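PDB 1T3Q: quinoline 2-oxidoreductase large subunit from Pseudomonas putida, which carries the molybdenum and pterin cytosine dinucleotide cofactor of a molybdenum hydroxylase that probably oxidises quinoline at its carbon 2. Local coordinates for residues A369-G374 / E676-G681. Numbering follows the deposited sequence.
With MCN (pterin cytosine dinucleotide), chain N; SMO (dioxosulfidomolybdenum(VI) ion), chain O.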
loop_
_atom_site.group_PDB
_atom_site.type_symbol
_atom_site.label_atom_id
_atom_site.label_comp_id
_atom_site.label_asym_id
_atom_site.label_seq_id
_atom_site.Cartn_x
_atom_site.Cartn_y
_atom_site.Cartn_z
ATOM N N ALA B 369 -21.777 2.261 -22.434
ATOM C CA ALA B 369 -22.738 1.731 -21.480
ATOM C C ALA B 369 -23.088 2.686 -20.350
ATOM O O ALA B 369 -22.217 3.318 -19.763
ATOM C CB ALA B 369 -22.206 0.432 -20.891
ATOM N N TYR B 370 -24.380 2.781 -20.070
ATOM C CA TYR B 370 -24.892 3.590 -18.975
ATOM C C TYR B 370 -26.144 2.867 -18.490
ATOM O O TYR B 370 -27.002 2.487 -19.288
ATOM C CB TYR B 370 -25.220 5.020 -19.424
ATOM C CG TYR B 370 -25.950 5.854 -18.381
ATOM C CD1 TYR B 370 -25.560 5.843 -17.038
ATOM C CD2 TYR B 370 -27.017 6.675 -18.747
ATOM C CE1 TYR B 370 -26.220 6.627 -16.088
ATOM C CE2 TYR B 370 -27.680 7.468 -17.808
ATOM C CZ TYR B 370 -27.277 7.437 -16.481
ATOM O OH TYR B 370 -27.936 8.215 -15.551
ATOM N N ARG B 371 -26.196 2.642 -17.180
ATOM C CA ARG B 371 -27.301 1.978 -16.499
ATOM C C ARG B 371 -28.541 1.741 -17.359
ATOM O O ARG B 371 -29.259 2.684 -17.713
ATOM C CB ARG B 371 -27.680 2.806 -15.265
ATOM C CG ARG B 371 -28.434 2.050 -14.197
ATOM C CD ARG B 371 -28.576 2.923 -12.964
ATOM N NE ARG B 371 -29.014 2.159 -11.803
ATOM C CZ ARG B 371 -28.958 2.614 -10.555
ATOM N NH1 ARG B 371 -28.483 3.828 -10.313
ATOM N NH2 ARG B 371 -29.359 1.843 -9.549
ATOM N N GLY B 372 -28.788 0.477 -17.686
ATOM C CA GLY B 372 -29.945 0.125 -18.491
ATOM C C GLY B 372 -29.607 -0.018 -19.962
ATOM O O GLY B 372 -30.373 -0.600 -20.735
ATOM N N VAL B 373 -28.448 0.513 -20.334
ATOM C CA VAL B 373 -27.950 0.488 -21.709
ATOM C C VAL B 373 -29.012 0.710 -22.785
ATOM O O VAL B 373 -29.865 1.587 -22.649
ATOM C CB VAL B 373 -27.149 -0.819 -21.996
ATOM C CG1 VAL B 373 -25.909 -0.858 -21.110
ATOM C CG2 VAL B 373 -28.007 -2.056 -21.742
ATOM N N GLY B 374 -28.959 -0.080 -23.855
ATOM C CA GLY B 374 -29.910 0.079 -24.940
ATOM C C GLY B 374 -31.342 -0.346 -24.676
ATOM O O GLY B 374 -32.226 -0.072 -25.495
ATOM N N GLU B 676 -33.876 -1.128 -2.225
ATOM C CA GLU B 676 -34.710 0.052 -2.395
ATOM C C GLU B 676 -33.850 1.263 -2.715
ATOM O O GLU B 676 -34.281 2.147 -3.445
ATOM C CB GLU B 676 -35.582 0.306 -1.158
ATOM C CG GLU B 676 -36.687 -0.743 -0.994
ATOM C CD GLU B 676 -37.847 -0.270 -0.133
ATOM O OE1 GLU B 676 -37.779 0.855 0.411
ATOM O OE2 GLU B 676 -38.833 -1.027 -0.007
ATOM N N GLY B 677 -32.634 1.290 -2.181
ATOM C CA GLY B 677 -31.740 2.395 -2.477
ATOM C C GLY B 677 -31.430 2.384 -3.969
ATOM O O GLY B 677 -31.384 3.427 -4.613
ATOM N N GLN B 678 -31.235 1.187 -4.519
ATOM C CA GLN B 678 -30.942 1.021 -5.945
ATOM C C GLN B 678 -32.122 1.470 -6.798
ATOM O O GLN B 678 -31.944 2.062 -7.865
ATOM C CB GLN B 678 -30.615 -0.443 -6.244
ATOM C CG GLN B 678 -29.291 -0.908 -5.665
ATOM C CD GLN B 678 -28.113 -0.235 -6.341
ATOM O OE1 GLN B 678 -27.869 -0.443 -7.528
ATOM N NE2 GLN B 678 -27.384 0.584 -5.590
ATOM N N ILE B 679 -33.330 1.171 -6.329
ATOM C CA ILE B 679 -34.537 1.554 -7.046
ATOM C C ILE B 679 -34.712 3.073 -7.054
ATOM O O ILE B 679 -35.000 3.667 -8.095
ATOM C CB ILE B 679 -35.796 0.901 -6.415
ATOM C CG1 ILE B 679 -35.801 -0.604 -6.693
ATOM C CG2 ILE B 679 -37.052 1.546 -6.973
ATOM C CD1 ILE B 679 -36.869 -1.367 -5.917
ATOM N N ARG B 680 -34.550 3.709 -5.896
ATOM C CA ARG B 680 -34.703 5.159 -5.829
ATOM C C ARG B 680 -33.616 5.867 -6.632
ATOM O O ARG B 680 -33.888 6.849 -7.320
ATOM C CB ARG B 680 -34.697 5.636 -4.367
ATOM C CG ARG B 680 -35.912 5.141 -3.585
ATOM C CD ARG B 680 -36.138 5.937 -2.298
ATOM N NE ARG B 680 -37.442 5.622 -1.710
ATOM C CZ ARG B 680 -37.694 4.554 -0.960
ATOM N NH1 ARG B 680 -38.918 4.362 -0.484
ATOM N NH2 ARG B 680 -36.727 3.690 -0.666
ATOM N N GLY B 681 -32.392 5.361 -6.560
ATOM C CA GLY B 681 -31.305 5.974 -7.311
ATOM C C GLY B 681 -31.562 5.897 -8.805
ATOM O O GLY B 681 -31.342 6.868 -9.535
HETATM N N1 MCN N . -29.140 -6.686 -4.385
HETATM C C2 MCN N . -29.735 -7.397 -3.291
HETATM N N3 MCN N . -30.561 -8.433 -3.699
HETATM C C4 MCN N . -30.844 -8.806 -5.009
HETATM C C5 MCN N . -30.216 -8.033 -6.088
HETATM C C6 MCN N . -29.373 -6.992 -5.777
HETATM O O2 MCN N . -29.528 -7.068 -2.145
HETATM N N4 MCN N . -31.642 -9.816 -5.279
HETATM C "C1'" MCN N . -28.162 -5.527 -3.964
HETATM C C2D MCN N . -26.637 -5.997 -4.006
HETATM O "O2'" MCN N . -25.875 -5.323 -2.943
HETATM C "C3'" MCN N . -26.207 -5.647 -5.415
HETATM C C4D MCN N . -26.919 -4.352 -5.724
HETATM O O4D MCN N . -28.169 -4.387 -4.870
HETATM O "O3'" MCN N . -24.745 -5.489 -5.464
HETATM C "C5'" MCN N . -27.148 -4.051 -7.232
HETATM O "O5'" MCN N . -27.756 -5.205 -7.757
HETATM P PA MCN N . -27.210 -6.035 -8.984
HETATM O O1A MCN N . -26.720 -7.333 -8.420
HETATM O O2A MCN N . -28.340 -5.985 -9.999
HETATM O O3A MCN N . -26.022 -5.299 -9.817
HETATM P PB MCN N . -24.470 -5.094 -9.479
HETATM O O1B MCN N . -23.697 -5.803 -10.543
HETATM O O2B MCN N . -24.170 -5.446 -8.052
HETATM O O3B MCN N . -24.271 -3.507 -9.608
HETATM C C10 MCN N . -24.084 -2.903 -10.863
HETATM C "C9'" MCN N . -25.372 -2.218 -11.181
HETATM C "C8'" MCN N . -25.112 -1.493 -12.522
HETATM S "S8'" MCN N . -24.737 -2.562 -13.905
HETATM C "C7'" MCN N . -25.172 -0.176 -12.731
HETATM S "S7'" MCN N . -24.849 0.642 -14.285
HETATM C "C6'" MCN N . -25.476 0.744 -11.501
HETATM C C7 MCN N . -26.271 0.001 -10.460
HETATM O "O9'" MCN N . -25.632 -1.211 -10.094
HETATM N "N5'" MCN N . -24.132 1.329 -11.093
HETATM C C4A MCN N . -24.269 1.864 -9.752
HETATM N "N8'" MCN N . -26.422 0.837 -9.221
HETATM C C4B MCN N . -25.345 1.699 -8.860
HETATM N "N1'" MCN N . -25.436 2.240 -7.553
HETATM C "C2'" MCN N . -24.369 2.979 -7.168
HETATM N "N2'" MCN N . -24.414 3.528 -5.935
HETATM N "N3'" MCN N . -23.255 3.171 -7.960
HETATM C "C4'" MCN N . -23.084 2.640 -9.293
HETATM O "O4'" MCN N . -22.076 2.855 -9.921
HETATM S S SMO O . -24.391 0.139 -17.439
HETATM MO MO SMO O . -24.082 -1.148 -15.763
HETATM O OM2 SMO O . -24.486 -2.290 -17.012
HETATM O OM1 SMO O . -22.399 -1.061 -15.594
#
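Arg-371 and Gln-678 meet at the pterin of the molybdenum cofactor, in a buried, ligand-mediated contact between the loop leading into helix 375-393 and helix 672-692. Arg-371 reaches out from the loop with its chain extended from CG to NE, CG lying anti to the backbone N (chi1 -159°). This course carries CG past the dithiolene sulfur S7' of the cofactor at 3.9 Å and lays the guanidinium against the pyranopterin, with N8' over one face, offset toward the rim and 3.1 Å from NH2. Arg-371 NH2 also comes within 3.1 Å of the backbone O of Gln-678, but the angle is too poor for a hydrogen bond. The guanidinium finds its bonds elsewhere: NH1 with OE1 of Gln-685, two turns beyond Gln-678 on the same helix, and NE with the carbonyl of Gly-742. Bent at chi2 (-68°), the Gln-678 side chain turns its amide to the pterin, where NE2 donates to N1' over 3.2 Å at 157° and OE1 lies 2.6 Å from N8'. At the metal end, the backbone N of Arg-371 is 3.1 Å from the S of the molybdenum group, and Glu-743, which also lines the molybdenum pocket, accepts a hydrogen bond from Gly-372 N through OE2. Two chain regions about 300 residues apart thus hold one cofactor: the helix meets the pterin nitrogens through an amide, while the arginine passes the dithiolene sulfur with its aliphatic part and probably places positive charge beside the pterin at N8'.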